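Local coordinates for Baccell_00875 (Bacteroides cellulosilyticus DSM 14838, PDB 5NO8), which is a polysaccharide lyase that probably removes L-rhamnose caps linked to glucuronic acid in complex arabinogalactan proteins, at residues Y70-Y76 and E201-R205; H164-W168 and R215-L220; N34-G38 and R91-I96. All coordinates share one frame; numbering follows the deposited sequence.

Contact 1. Residues Y70-Y76 and E201-R205; sequences YGWGLGY and EIWER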
ATOM      1  N   TYR A  70     -15.880 -14.895 -12.897  1.00 14.56           N
ATOM      2  CA  TYR A  70     -14.828 -14.580 -11.916  1.00 15.50           C
ATOM      3  C   TYR A  70     -14.732 -15.523 -10.726  1.00 14.89           C
ATOM      4  O   TYR A  70     -13.971 -15.273  -9.776  1.00 15.21           O
ATOM      5  CB  TYR A  70     -15.019 -13.154 -11.388  1.00 14.83           C
ATOM      6  CG  TYR A  70     -14.708 -12.083 -12.387  1.00 15.36           C
ATOM      7  CD1 TYR A  70     -13.423 -11.982 -12.937  1.00 15.43           C
ATOM      8  CD2 TYR A  70     -15.642 -11.134 -12.743  1.00 15.75           C
ATOM      9  CE1 TYR A  70     -13.112 -10.994 -13.844  1.00 14.98           C
ATOM     10  CE2 TYR A  70     -15.335 -10.122 -13.659  1.00 15.77           C
ATOM     11  CZ  TYR A  70     -14.060 -10.057 -14.185  1.00 15.16           C
ATOM     12  OH  TYR A  70     -13.736  -9.071 -15.052  1.00 16.45           O
ATOM     13  N   GLY A  71     -15.475 -16.620 -10.763  1.00 15.47           N
ATOM     14  CA  GLY A  71     -15.400 -17.615  -9.705  1.00 14.51           C
ATOM     15  C   GLY A  71     -13.987 -18.130  -9.452  1.00 14.13           C
ATOM     16  O   GLY A  71     -13.215 -18.327 -10.381  1.00 15.27           O
ATOM     17  N   TRP A  72     -13.679 -18.354  -8.187  1.00 14.11           N
ATOM     18  CA  TRP A  72     -12.391 -18.925  -7.770  1.00 14.07           C
ATOM     19  C   TRP A  72     -12.122 -20.213  -8.518  1.00 14.20           C
ATOM     20  O   TRP A  72     -12.948 -21.163  -8.506  1.00 15.52           O
ATOM     21  CB  TRP A  72     -12.416 -19.206  -6.267  1.00 14.14           C
ATOM     22  CG  TRP A  72     -11.196 -19.833  -5.738  1.00 14.88           C
ATOM     23  CD1 TRP A  72     -10.741 -21.088  -6.010  1.00 15.36           C
ATOM     24  CD2 TRP A  72     -10.280 -19.272  -4.812  1.00 16.12           C
ATOM     25  NE1 TRP A  72      -9.593 -21.340  -5.322  1.00 16.46           N
ATOM     26  CE2 TRP A  72      -9.299 -20.246  -4.558  1.00 16.08           C
ATOM     27  CE3 TRP A  72     -10.200 -18.046  -4.145  1.00 16.45           C
ATOM     28  CZ2 TRP A  72      -8.214 -20.010  -3.721  1.00 16.52           C
ATOM     29  CZ3 TRP A  72      -9.132 -17.830  -3.286  1.00 16.89           C
ATOM     30  CH2 TRP A  72      -8.155 -18.794  -3.092  1.00 16.74           C
ATOM     31  N   GLY A  73     -10.971 -20.291  -9.176  1.00 12.86           N
ATOM     32  CA  GLY A  73     -10.620 -21.513  -9.887  1.00 13.70           C
ATOM     33  C   GLY A  73     -10.880 -21.475 -11.373  1.00 13.56           C
ATOM     34  O   GLY A  73     -10.369 -22.337 -12.114  1.00 15.52           O
ATOM     35  N   LEU A  74     -11.666 -20.501 -11.825  1.00 12.89           N
ATOM     36  CA  LEU A  74     -11.779 -20.189 -13.217  1.00 12.30           C
ATOM     37  C   LEU A  74     -10.568 -19.356 -13.615  1.00 12.36           C
ATOM     38  O   LEU A  74      -9.761 -18.968 -12.768  1.00 12.70           O
ATOM     39  CB  LEU A  74     -13.084 -19.491 -13.550  1.00 12.55           C
ATOM     40  CG  LEU A  74     -14.334 -20.276 -13.116  1.00 13.36           C
ATOM     41  CD1 LEU A  74     -15.553 -19.494 -13.567  1.00 14.12           C
ATOM     42  CD2 LEU A  74     -14.338 -21.715 -13.624  1.00 13.95           C
ATOM     43  N   GLY A  75     -10.397 -19.147 -14.902  1.00 11.66           N
ATOM     44  CA  GLY A  75      -9.202 -18.416 -15.347  1.00 12.12           C
ATOM     45  C   GLY A  75      -9.162 -18.241 -16.829  1.00 12.42           C
ATOM     46  O   GLY A  75     -10.180 -18.383 -17.514  1.00 12.17           O
ATOM     47  N   TYR A  76      -7.974 -17.921 -17.322  1.00 12.18           N
ATOM     48  CA  TYR A  76      -7.775 -17.575 -18.715  1.00 12.25           C
ATOM     49  C   TYR A  76      -6.334 -17.740 -19.150  1.00 12.43           C
ATOM     50  O   TYR A  76      -5.432 -17.868 -18.338  1.00 12.30           O
ATOM     51  CB  TYR A  76      -8.251 -16.120 -18.970  1.00 12.07           C
ATOM     52  CG  TYR A  76      -7.597 -15.097 -18.064  1.00 12.53           C
ATOM     53  CD1 TYR A  76      -6.358 -14.565 -18.371  1.00 12.68           C
ATOM     54  CD2 TYR A  76      -8.222 -14.666 -16.889  1.00 13.00           C
ATOM     55  CE1 TYR A  76      -5.766 -13.632 -17.535  1.00 12.60           C
ATOM     56  CE2 TYR A  76      -7.624 -13.747 -16.028  1.00 12.85           C
ATOM     57  CZ  TYR A  76      -6.398 -13.220 -16.377  1.00 13.19           C
ATOM     58  OH  TYR A  76      -5.803 -12.311 -15.555  1.00 12.90           O
ATOM     59  N   GLU A 201      -2.916  -9.859 -11.336  1.00 12.76           N
ATOM     60  CA  GLU A 201      -3.662  -8.841 -12.029  1.00 13.62           C
ATOM     61  C   GLU A 201      -4.875  -8.475 -11.226  1.00 13.67           C
ATOM     62  O   GLU A 201      -5.327  -9.239 -10.378  1.00 12.75           O
ATOM     63  CB  GLU A 201      -4.129  -9.352 -13.379  1.00 13.88           C
ATOM     64  CG  GLU A 201      -3.010  -9.518 -14.370  1.00 15.11           C
ATOM     65  CD  GLU A 201      -3.480 -10.198 -15.639  1.00 15.62           C
ATOM     66  OE1 GLU A 201      -4.069  -9.494 -16.482  1.00 15.85           O
ATOM     67  OE2 GLU A 201      -3.293 -11.438 -15.767  1.00 16.14           O
ATOM     68  N   ILE A 202      -5.407  -7.307 -11.536  1.00 13.58           N
ATOM     69  CA  ILE A 202      -6.617  -6.811 -10.907  1.00 13.40           C
ATOM     70  C   ILE A 202      -7.629  -6.594 -12.020  1.00 13.77           C
ATOM     71  O   ILE A 202      -7.321  -5.982 -13.058  1.00 14.64           O
ATOM     72  CB  ILE A 202      -6.375  -5.482 -10.135  1.00 13.79           C
ATOM     73  CG1 ILE A 202      -5.457  -5.682  -8.940  1.00 13.42           C
ATOM     74  CG2 ILE A 202      -7.691  -4.846  -9.661  1.00 14.65           C
ATOM     75  CD1 ILE A 202      -5.998  -6.541  -7.836  1.00 13.65           C
ATOM     76  N   TRP A 203      -8.849  -7.067 -11.780  1.00 13.52           N
ATOM     77  CA  TRP A 203      -9.963  -6.869 -12.699  1.00 13.54           C
ATOM     78  C   TRP A 203     -11.103  -6.130 -11.999  1.00 14.05           C
ATOM     79  O   TRP A 203     -11.211  -6.185 -10.778  1.00 13.64           O
ATOM     80  CB  TRP A 203     -10.471  -8.220 -13.252  1.00 13.51           C
ATOM     81  CG  TRP A 203      -9.470  -8.939 -14.045  1.00 13.15           C
ATOM     82  CD1 TRP A 203      -8.625  -9.908 -13.610  1.00 13.86           C
ATOM     83  CD2 TRP A 203      -9.170  -8.727 -15.406  1.00 13.44           C
ATOM     84  NE1 TRP A 203      -7.826 -10.334 -14.639  1.00 13.84           N
ATOM     85  CE2 TRP A 203      -8.127  -9.612 -15.751  1.00 13.56           C
ATOM     86  CE3 TRP A 203      -9.693  -7.880 -16.386  1.00 13.67           C
ATOM     87  CZ2 TRP A 203      -7.596  -9.681 -17.044  1.00 14.03           C
ATOM     88  CZ3 TRP A 203      -9.152  -7.914 -17.638  1.00 13.77           C
ATOM     89  CH2 TRP A 203      -8.118  -8.822 -17.969  1.00 14.04           C
ATOM     90  N   GLU A 204     -11.921  -5.441 -12.801  1.00 14.73           N
ATOM     91  CA  GLU A 204     -13.157  -4.753 -12.352  1.00 15.90           C
ATOM     92  C   GLU A 204     -12.923  -3.555 -11.411  1.00 17.09           C
ATOM     93  O   GLU A 204     -13.490  -3.446 -10.305  1.00 18.13           O
ATOM     94  CB  GLU A 204     -14.146  -5.741 -11.751  1.00 16.65           C
ATOM     95  CG  GLU A 204     -14.534  -6.880 -12.678  1.00 17.29           C
ATOM     96  CD  GLU A 204     -15.282  -6.394 -13.913  1.00 19.45           C
ATOM     97  OE1 GLU A 204     -15.955  -5.349 -13.826  1.00 21.10           O
ATOM     98  OE2 GLU A 204     -15.188  -7.029 -14.980  1.00 21.08           O
ATOM     99  N   ARG A 205     -12.086  -2.649 -11.873  1.00 17.28           N
ATOM    100  CA  ARG A 205     -11.991  -1.332 -11.257  1.00 17.91           C
ATOM    101  C   ARG A 205     -12.629  -0.284 -12.170  1.00 19.01           C
ATOM    102  O   ARG A 205     -12.667  -0.443 -13.398  1.00 18.81           O
ATOM    103  CB  ARG A 205     -10.540  -0.977 -10.976  1.00 18.56           C
ATOM    104  CG  ARG A 205      -9.830  -1.979 -10.072  1.00 17.84           C
ATOM    105  CD  ARG A 205     -10.502  -2.169  -8.713  1.00 17.85           C
ATOM    106  NE  ARG A 205     -10.697  -0.940  -7.916  1.00 18.54           N
ATOM    107  CZ  ARG A 205      -9.806  -0.388  -7.080  1.00 18.06           C
ATOM    108  NH1 ARG A 205      -8.590  -0.914  -6.910  1.00 18.17           N
ATOM    109  NH2 ARG A 205     -10.117   0.741  -6.421  1.00 18.19           N
TER

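Contact 2. Residues H164-W168 and R215-L220; sequences HTHIW and RGIIAL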
ATOM      1  N   HIS A 164      -7.690  -8.094   4.442  1.00 15.82           N
ATOM      2  CA  HIS A 164      -6.529  -7.493   3.773  1.00 15.28           C
ATOM      3  C   HIS A 164      -5.731  -8.640   3.144  1.00 14.73           C
ATOM      4  O   HIS A 164      -5.221  -9.519   3.850  1.00 15.42           O
ATOM      5  CB  HIS A 164      -5.677  -6.741   4.777  1.00 15.25           C
ATOM      6  CG  HIS A 164      -6.372  -5.569   5.391  1.00 15.61           C
ATOM      7  ND1 HIS A 164      -6.996  -4.604   4.633  1.00 15.73           N
ATOM      8  CD2 HIS A 164      -6.505  -5.185   6.684  1.00 15.25           C
ATOM      9  CE1 HIS A 164      -7.482  -3.673   5.438  1.00 15.56           C
ATOM     10  NE2 HIS A 164      -7.212  -4.009   6.686  1.00 15.23           N
ATOM     11  N   THR A 165      -5.638  -8.629   1.821  1.00 14.39           N
ATOM     12  CA  THR A 165      -5.054  -9.740   1.092  1.00 14.99           C
ATOM     13  C   THR A 165      -3.606  -9.417   0.717  1.00 13.97           C
ATOM     14  O   THR A 165      -3.362  -8.575  -0.122  1.00 14.83           O
ATOM     15  CB  THR A 165      -5.951 -10.020  -0.121  1.00 15.88           C
ATOM     16  OG1 THR A 165      -7.292 -10.248   0.367  1.00 19.01           O
ATOM     17  CG2 THR A 165      -5.517 -11.228  -0.826  1.00 16.38           C
ATOM     18  N   HIS A 166      -2.667 -10.073   1.367  1.00 13.72           N
ATOM     19  CA  HIS A 166      -1.241  -9.788   1.187  1.00 13.14           C
ATOM     20  C   HIS A 166      -0.715 -10.801   0.197  1.00 12.88           C
ATOM     21  O   HIS A 166      -0.502 -11.969   0.543  1.00 13.22           O
ATOM     22  CB  HIS A 166      -0.550  -9.868   2.523  1.00 13.14           C
ATOM     23  CG  HIS A 166      -1.065  -8.842   3.483  1.00 13.55           C
ATOM     24  ND1 HIS A 166      -0.992  -7.490   3.217  1.00 14.35           N
ATOM     25  CD2 HIS A 166      -1.750  -8.967   4.654  1.00 13.15           C
ATOM     26  CE1 HIS A 166      -1.589  -6.826   4.200  1.00 14.34           C
ATOM     27  NE2 HIS A 166      -2.036  -7.694   5.093  1.00 12.77           N
ATOM     28  N   ILE A 167      -0.498 -10.325  -1.024  1.00 12.44           N
ATOM     29  CA  ILE A 167      -0.099 -11.184  -2.140  1.00 12.74           C
ATOM     30  C   ILE A 167       1.412 -11.099  -2.299  1.00 12.50           C
ATOM     31  O   ILE A 167       1.946  -9.996  -2.334  1.00 13.55           O
ATOM     32  CB  ILE A 167      -0.756 -10.726  -3.443  1.00 12.63           C
ATOM     33  CG1 ILE A 167      -2.278 -10.666  -3.277  1.00 13.69           C
ATOM     34  CG2 ILE A 167      -0.380 -11.667  -4.593  1.00 12.56           C
ATOM     35  CD1 ILE A 167      -2.940  -9.893  -4.389  1.00 14.23           C
ATOM     36  N   TRP A 168       2.077 -12.246  -2.372  1.00 11.69           N
ATOM     37  CA  TRP A 168       3.498 -12.285  -2.707  1.00 11.43           C
ATOM     38  C   TRP A 168       3.709 -13.095  -3.957  1.00 11.98           C
ATOM     39  O   TRP A 168       3.486 -14.332  -3.958  1.00 12.19           O
ATOM     40  CB  TRP A 168       4.374 -12.800  -1.580  1.00 11.51           C
ATOM     41  CG  TRP A 168       5.825 -12.786  -1.941  1.00 11.03           C
ATOM     42  CD1 TRP A 168       6.719 -13.800  -1.755  1.00 11.01           C
ATOM     43  CD2 TRP A 168       6.548 -11.726  -2.597  1.00 11.45           C
ATOM     44  NE1 TRP A 168       7.936 -13.440  -2.255  1.00 11.17           N
ATOM     45  CE2 TRP A 168       7.876 -12.173  -2.752  1.00 11.05           C
ATOM     46  CE3 TRP A 168       6.214 -10.431  -3.030  1.00 11.23           C
ATOM     47  CZ2 TRP A 168       8.879 -11.388  -3.343  1.00 11.41           C
ATOM     48  CZ3 TRP A 168       7.203  -9.664  -3.649  1.00 11.32           C
ATOM     49  CH2 TRP A 168       8.529 -10.155  -3.781  1.00 11.52           C
ATOM     50  N   ARG A 215     -11.054  -3.536  -3.836  1.00 15.63           N
ATOM     51  CA  ARG A 215      -9.774  -3.826  -4.431  1.00 16.09           C
ATOM     52  C   ARG A 215      -9.952  -4.440  -5.808  1.00 16.85           C
ATOM     53  O   ARG A 215      -9.008  -4.506  -6.595  1.00 16.60           O
ATOM     54  CB  ARG A 215      -8.970  -4.729  -3.538  1.00 16.64           C
ATOM     55  CG  ARG A 215      -7.495  -4.755  -3.890  1.00 16.86           C
ATOM     56  CD  ARG A 215      -6.689  -5.231  -2.739  1.00 16.97           C
ATOM     57  NE  ARG A 215      -5.294  -5.404  -3.106  1.00 16.58           N
ATOM     58  CZ  ARG A 215      -4.429  -6.086  -2.377  1.00 17.45           C
ATOM     59  NH1 ARG A 215      -4.807  -6.663  -1.218  1.00 17.36           N
ATOM     60  NH2 ARG A 215      -3.175  -6.202  -2.806  1.00 17.40           N
ATOM     61  N   GLY A 216     -11.167  -4.885  -6.116  1.00 15.87           N
ATOM     62  CA  GLY A 216     -11.441  -5.552  -7.355  1.00 15.49           C
ATOM     63  C   GLY A 216     -11.240  -7.057  -7.234  1.00 15.44           C
ATOM     64  O   GLY A 216     -11.269  -7.626  -6.139  1.00 16.73           O
ATOM     65  N   ILE A 217     -11.103  -7.695  -8.385  1.00 14.94           N
ATOM     66  CA  ILE A 217     -11.001  -9.145  -8.495  1.00 14.56           C
ATOM     67  C   ILE A 217      -9.563  -9.517  -8.808  1.00 13.90           C
ATOM     68  O   ILE A 217      -9.069  -9.150  -9.842  1.00 13.87           O
ATOM     69  CB  ILE A 217     -11.910  -9.707  -9.594  1.00 15.64           C
ATOM     70  CG1 ILE A 217     -13.386  -9.342  -9.335  1.00 16.07           C
ATOM     71  CG2 ILE A 217     -11.744 -11.225  -9.733  1.00 15.94           C
ATOM     72  CD1 ILE A 217     -13.950  -9.810  -8.021  1.00 16.71           C
ATOM     73  N   ILE A 218      -8.947 -10.274  -7.922  1.00 13.24           N
ATOM     74  CA  ILE A 218      -7.534 -10.691  -8.062  1.00 13.60           C
ATOM     75  C   ILE A 218      -7.439 -11.931  -8.954  1.00 14.17           C
ATOM     76  O   ILE A 218      -8.216 -12.867  -8.793  1.00 14.72           O
ATOM     77  CB  ILE A 218      -6.929 -10.985  -6.678  1.00 14.45           C
ATOM     78  CG1 ILE A 218      -6.870  -9.682  -5.847  1.00 15.56           C
ATOM     79  CG2 ILE A 218      -5.560 -11.650  -6.794  1.00 14.29           C
ATOM     80  CD1 ILE A 218      -6.905  -9.885  -4.358  1.00 17.24           C
ATOM     81  N   ALA A 219      -6.484 -11.927  -9.892  1.00 13.17           N
ATOM     82  CA  ALA A 219      -6.105 -13.096 -10.670  1.00 12.62           C
ATOM     83  C   ALA A 219      -4.611 -13.361 -10.460  1.00 13.42           C
ATOM     84  O   ALA A 219      -3.802 -12.456 -10.605  1.00 13.61           O
ATOM     85  CB  ALA A 219      -6.389 -12.898 -12.151  1.00 12.51           C
ATOM     86  N   LEU A 220      -4.261 -14.571 -10.068  1.00 12.64           N
ATOM     87  CA  LEU A 220      -2.852 -14.929  -9.875  1.00 12.59           C
ATOM     88  C   LEU A 220      -2.268 -15.428 -11.208  1.00 13.13           C
ATOM     89  O   LEU A 220      -2.807 -16.372 -11.812  1.00 13.39           O
ATOM     90  CB  LEU A 220      -2.719 -15.971  -8.769  1.00 13.16           C
ATOM     91  CG  LEU A 220      -3.231 -15.527  -7.391  1.00 13.32           C
ATOM     92  CD1 LEU A 220      -2.917 -16.582  -6.364  1.00 14.19           C
ATOM     93  CD2 LEU A 220      -2.682 -14.181  -6.907  1.00 14.54           C
TER
HETATM   94  O   HOH W   1      -0.696  -7.366  -1.515  1.00 13.13           O

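Contact 3. Residues N34-G38 and R91-I96; sequences NPSTG and RIPVEI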
ATOM      1  N   ASN A  34     -19.797 -24.076  -7.296  1.00 19.75           N
ATOM      2  CA  ASN A  34     -20.820 -23.724  -8.268  1.00 20.43           C
ATOM      3  C   ASN A  34     -21.030 -24.949  -9.193  1.00 21.63           C
ATOM      4  O   ASN A  34     -20.101 -25.384  -9.865  1.00 18.86           O
ATOM      5  CB  ASN A  34     -20.360 -22.481  -9.056  1.00 20.99           C
ATOM      6  CG  ASN A  34     -21.379 -21.992 -10.042  1.00 21.72           C
ATOM      7  OD1 ASN A  34     -21.952 -22.776 -10.807  1.00 21.46           O
ATOM      8  ND2 ASN A  34     -21.589 -20.686 -10.068  1.00 20.50           N
ATOM      9  N   PRO A  35     -22.256 -25.505  -9.238  1.00 22.66           N
ATOM     10  CA  PRO A  35     -22.470 -26.711 -10.052  1.00 22.68           C
ATOM     11  C   PRO A  35     -22.444 -26.511 -11.567  1.00 22.15           C
ATOM     12  O   PRO A  35     -22.297 -27.512 -12.295  1.00 24.44           O
ATOM     13  CB  PRO A  35     -23.870 -27.205  -9.595  1.00 24.74           C
ATOM     14  CG  PRO A  35     -24.561 -25.981  -9.162  1.00 24.85           C
ATOM     15  CD  PRO A  35     -23.499 -25.073  -8.568  1.00 24.96           C
ATOM     16  N   SER A  36     -22.561 -25.272 -12.046  0.50 20.27           N
ATOM     17  CA  SER A  36     -22.514 -24.978 -13.481  0.50 19.91           C
ATOM     18  C   SER A  36     -21.120 -24.617 -13.995  0.50 18.54           C
ATOM     19  O   SER A  36     -20.833 -24.855 -15.178  0.50 18.11           O
ATOM     20  CB  SER A  36     -23.447 -23.826 -13.826  0.50 20.90           C
ATOM     21  OG  SER A  36     -24.772 -24.082 -13.400  0.50 21.47           O
ATOM     22  N   THR A  37     -20.296 -23.983 -13.147  1.00 18.36           N
ATOM     23  CA  THR A  37     -18.943 -23.561 -13.562  1.00 17.44           C
ATOM     24  C   THR A  37     -17.824 -24.390 -12.955  1.00 17.05           C
ATOM     25  O   THR A  37     -16.740 -24.411 -13.495  1.00 16.41           O
ATOM     26  CB  THR A  37     -18.683 -22.067 -13.221  1.00 17.73           C
ATOM     27  OG1 THR A  37     -18.647 -21.905 -11.815  1.00 16.88           O
ATOM     28  CG2 THR A  37     -19.729 -21.123 -13.809  1.00 18.25           C
ATOM     29  N   GLY A  38     -18.083 -25.057 -11.827  1.00 16.45           N
ATOM     30  CA  GLY A  38     -17.065 -25.735 -11.064  1.00 17.35           C
ATOM     31  C   GLY A  38     -16.198 -24.852 -10.170  1.00 16.24           C
ATOM     32  O   GLY A  38     -15.323 -25.371  -9.487  1.00 15.77           O
ATOM     33  N   ARG A  91     -14.719 -21.617 -18.183  1.00 16.85           N
ATOM     34  CA  ARG A  91     -15.891 -21.295 -17.388  1.00 18.89           C
ATOM     35  C   ARG A  91     -16.885 -22.458 -17.330  1.00 18.90           C
ATOM     36  O   ARG A  91     -17.482 -22.665 -16.293  1.00 21.42           O
ATOM     37  CB  ARG A  91     -16.616 -20.050 -17.945  1.00 22.10           C
ATOM     38  CG  ARG A  91     -17.764 -19.584 -17.045  1.00 25.76           C
ATOM     39  CD  ARG A  91     -18.422 -18.303 -17.539  1.00 29.36           C
ATOM     40  NE  ARG A  91     -19.319 -18.616 -18.631  1.00 36.27           N
ATOM     41  CZ  ARG A  91     -20.599 -18.972 -18.507  1.00 39.10           C
ATOM     42  NH1 ARG A  91     -21.218 -19.022 -17.326  1.00 41.72           N
ATOM     43  NH2 ARG A  91     -21.270 -19.270 -19.604  1.00 42.41           N
ATOM     44  N   ILE A  92     -17.048 -23.200 -18.416  1.00 18.58           N
ATOM     45  CA  ILE A  92     -18.008 -24.320 -18.459  1.00 18.90           C
ATOM     46  C   ILE A  92     -17.228 -25.625 -18.592  1.00 16.27           C
ATOM     47  O   ILE A  92     -16.619 -25.864 -19.615  1.00 17.05           O
ATOM     48  CB  ILE A  92     -18.983 -24.170 -19.639  1.00 20.57           C
ATOM     49  CG1 ILE A  92     -19.759 -22.828 -19.552  1.00 21.93           C
ATOM     50  CG2 ILE A  92     -19.915 -25.376 -19.735  1.00 21.35           C
ATOM     51  CD1 ILE A  92     -20.544 -22.612 -18.262  1.00 23.70           C
ATOM     52  N   PRO A  93     -17.269 -26.473 -17.561  1.00 16.05           N
ATOM     53  CA  PRO A  93     -16.557 -27.720 -17.596  1.00 17.34           C
ATOM     54  C   PRO A  93     -17.106 -28.677 -18.641  1.00 18.10           C
ATOM     55  O   PRO A  93     -18.310 -28.632 -18.957  1.00 18.00           O
ATOM     56  CB  PRO A  93     -16.787 -28.323 -16.210  1.00 17.60           C
ATOM     57  CG  PRO A  93     -17.527 -27.351 -15.417  1.00 17.22           C
ATOM     58  CD  PRO A  93     -17.986 -26.262 -16.296  1.00 16.76           C
ATOM     59  N   VAL A  94     -16.229 -29.527 -19.148  1.00 18.61           N
ATOM     60  CA  VAL A  94     -16.644 -30.703 -19.913  1.00 19.35           C
ATOM     61  C   VAL A  94     -17.012 -31.856 -18.984  1.00 20.73           C
ATOM     62  O   VAL A  94     -17.796 -32.707 -19.356  1.00 20.16           O
ATOM     63  CB  VAL A  94     -15.625 -31.141 -20.980  1.00 22.34           C
ATOM     64  CG1 VAL A  94     -15.384 -30.017 -21.965  1.00 22.89           C
ATOM     65  CG2 VAL A  94     -14.313 -31.610 -20.405  1.00 23.82           C
ATOM     66  N   GLU A  95     -16.447 -31.891 -17.782  1.00 19.47           N
ATOM     67  CA  GLU A  95     -16.795 -32.894 -16.768  1.00 21.43           C
ATOM     68  C   GLU A  95     -16.686 -32.279 -15.371  1.00 21.04           C
ATOM     69  O   GLU A  95     -15.746 -31.521 -15.076  1.00 19.23           O
ATOM     70  CB  GLU A  95     -15.872 -34.110 -16.889  1.00 25.46           C
ATOM     71  CG  GLU A  95     -16.248 -35.293 -15.984  1.00 31.31           C
ATOM     72  CD  GLU A  95     -15.126 -36.315 -15.797  1.00 35.88           C
ATOM     73  OE1 GLU A  95     -14.123 -36.296 -16.556  1.00 38.14           O
ATOM     74  OE2 GLU A  95     -15.250 -37.146 -14.861  1.00 39.58           O
ATOM     75  N   ILE A  96     -17.657 -32.571 -14.516  1.00 20.16           N
ATOM     76  CA  ILE A  96     -17.571 -32.128 -13.112  1.00 20.59           C
ATOM     77  C   ILE A  96     -18.110 -33.273 -12.279  1.00 21.75           C
ATOM     78  O   ILE A  96     -19.146 -33.855 -12.625  1.00 21.09           O
ATOM     79  CB  ILE A  96     -18.281 -30.771 -12.865  1.00 21.41           C
ATOM     80  CG1 ILE A  96     -18.271 -30.381 -11.382  1.00 22.59           C
ATOM     81  CG2 ILE A  96     -19.683 -30.729 -13.456  1.00 23.54           C
ATOM     82  CD1 ILE A  96     -18.677 -28.941 -11.163  1.00 23.35           C
TER

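Contact 1. Residues Y70-Y76 and E201-R205
Two tyrosines reach from residues 70-76 to residues 201-205 and meet them chiefly through their hydroxyl ends, with ring carbons packing alongside. Tyr76 OH is gripped twice: it donates to Glu201 OE2 at 2.7 Å and accepts the indole hydrogen of Trp203 NE1 at 3.0 Å. It lies in the indole plane but approaches Glu201 OE2 from well above the carboxylate, 66° out of its plane; the carboxylate and phenol planes are themselves nearly perpendicular. Tyr70 makes a single, shorter bond, its OH donating to Glu204 OE2 over 2.5 Å on the anti lone pair, the one turned away from OE1. Carbons add to this: Glu204 CG lies 3.5 Å from Tyr70 CE2, and both phenol rings also touch Trp203.

Further out, Glu204 is bent at chi2 (-64°), which brings OE2 back to the phenol, while OE1 is held in a salt bridge with Lys209. Asp666 takes the backbone N-H of Glu204 and of Arg205, steadying the chain just after strand 199-203. The two tyrosines flank a type II turn from Gly71 to Leu74; Gly73, with its positive phi, suits the third position. Strands 75-81 and 199-203 are not neighbours in their mixed sheet, because 137-145 and 217-221 run between them. Ala143 and Ala219 there are small enough for Tyr76 to lie over them.

Tyr76 OH, acting as both donor and acceptor, therefore orders an indole and a carboxylate at once, whereas the phenol-carboxylate bond of Tyr70 ties the residue just before the turn to the one just after strand 199-203.

Contact 2. Residues H164-W168 and R215-L220
Ile167, Arg215 and Thr165 join the two layers of a beta sandwich: strand 163-168 is an outermost strand of the antiparallel sheet, and strand 217-221 belongs to the mixed sheet facing it. The short segments run nearly parallel, 23° apart, with axes 10.2 Å from each other, a spacing filled by branched aliphatic side chains.

Ile167 has the most surface buried. Its CD1 meets Ile218 CD1 tip to tip at 4.0 Å, and its second branch, CG2, passes Leu220 CD2 at 4.1 Å. With CG1 anti to its own carbonyl carbon (chi1 -55°), Ile167 spreads these two branches over different partners, which is why a beta-branched residue fits here. Thr165, two residues earlier on the same side of the strand, adds its methyl CG2, 4.0 Å from Ile218 CD1.

Arg215 precedes the second strand, and its side chain, extended from CG to NE, runs back to the edge of the first. NH1 donates to Thr165 O at 2.6 Å, arriving in the carbonyl plane on a lone pair. The buried guanidinium is well supplied with anionic partners: Asp150 forms a salt bridge with NH1 and also accepts the N-H of Thr165, while Asp608, from the largely helical later part of the chain, pairs with NH2. An arginine suits this place because its several N-H groups can serve the strand edge and both carboxylates together.

A water completes the arrangement, accepting from Arg215 NH2 and Ile167 N and donating to Thr165 O at 3.2 Å.

Contact 3. Residues N34-G38 and R91-I96
Thr37 lies against the backbone of Arg91. Its CB is 3.4 Å from Arg91 O, and its CA makes a CA-H...O contact with the same oxygen at 3.2 Å. Beyond CB the side chain divides: the methyl CG2 passes Arg91 O and ends 4.1 Å from Arg91 CG, while OG1, set between the backbone N and carbonyl carbon (chi1 67°), turns back to its own loop and bonds to Ala39 N.

The loop is shaped by Asn34, whose OD1 takes the N-H of Ser36 in an Asx turn (2.9 Å) and that of Thr37 as well. Pro93 packs its ring on the resulting backbone, with CD 3.4 Å from Ser36 O. Ile96 stretches its CD1 to within 3.6 Å of Gly38 CA; glycine suits this spot through its positive phi and lack of a side chain. The guanidinium of Arg91 turns elsewhere, to a salt bridge with Asp68.

The loop links strands 29-33 and 40-45 beside the edge of the antiparallel sheet, where 95-96 pairs with 102-107 through a classic bulge at Val94 and Glu95, and where Tyr105 and Arg116 bond to the carbonyls of Thr37 and Gly38.

How the contacts relate
Contacts 1 and 2 belong to the buried part of the fold and share the mixed sheet: strands 199-203 and 217-221 are neighbours there, joined by backbone bonds such as Trp203 O to Ile217 N. Contact 1 works along that sheet with polar aromatic tips, whereas contact 2 bridges to the facing sheet with aliphatic carbons and a charged group. The centre of contact 3 lies about 36 Å from that of the chain; partly open, it relies on van der Waals contact and one CA-H...O contact, without hydrogen bonds between its two segments. It touches contact 1 through Leu74, whose CD2 packs on Thr37 O. Contacts 2 and 3 involve strands at the two ends of the antiparallel sheet.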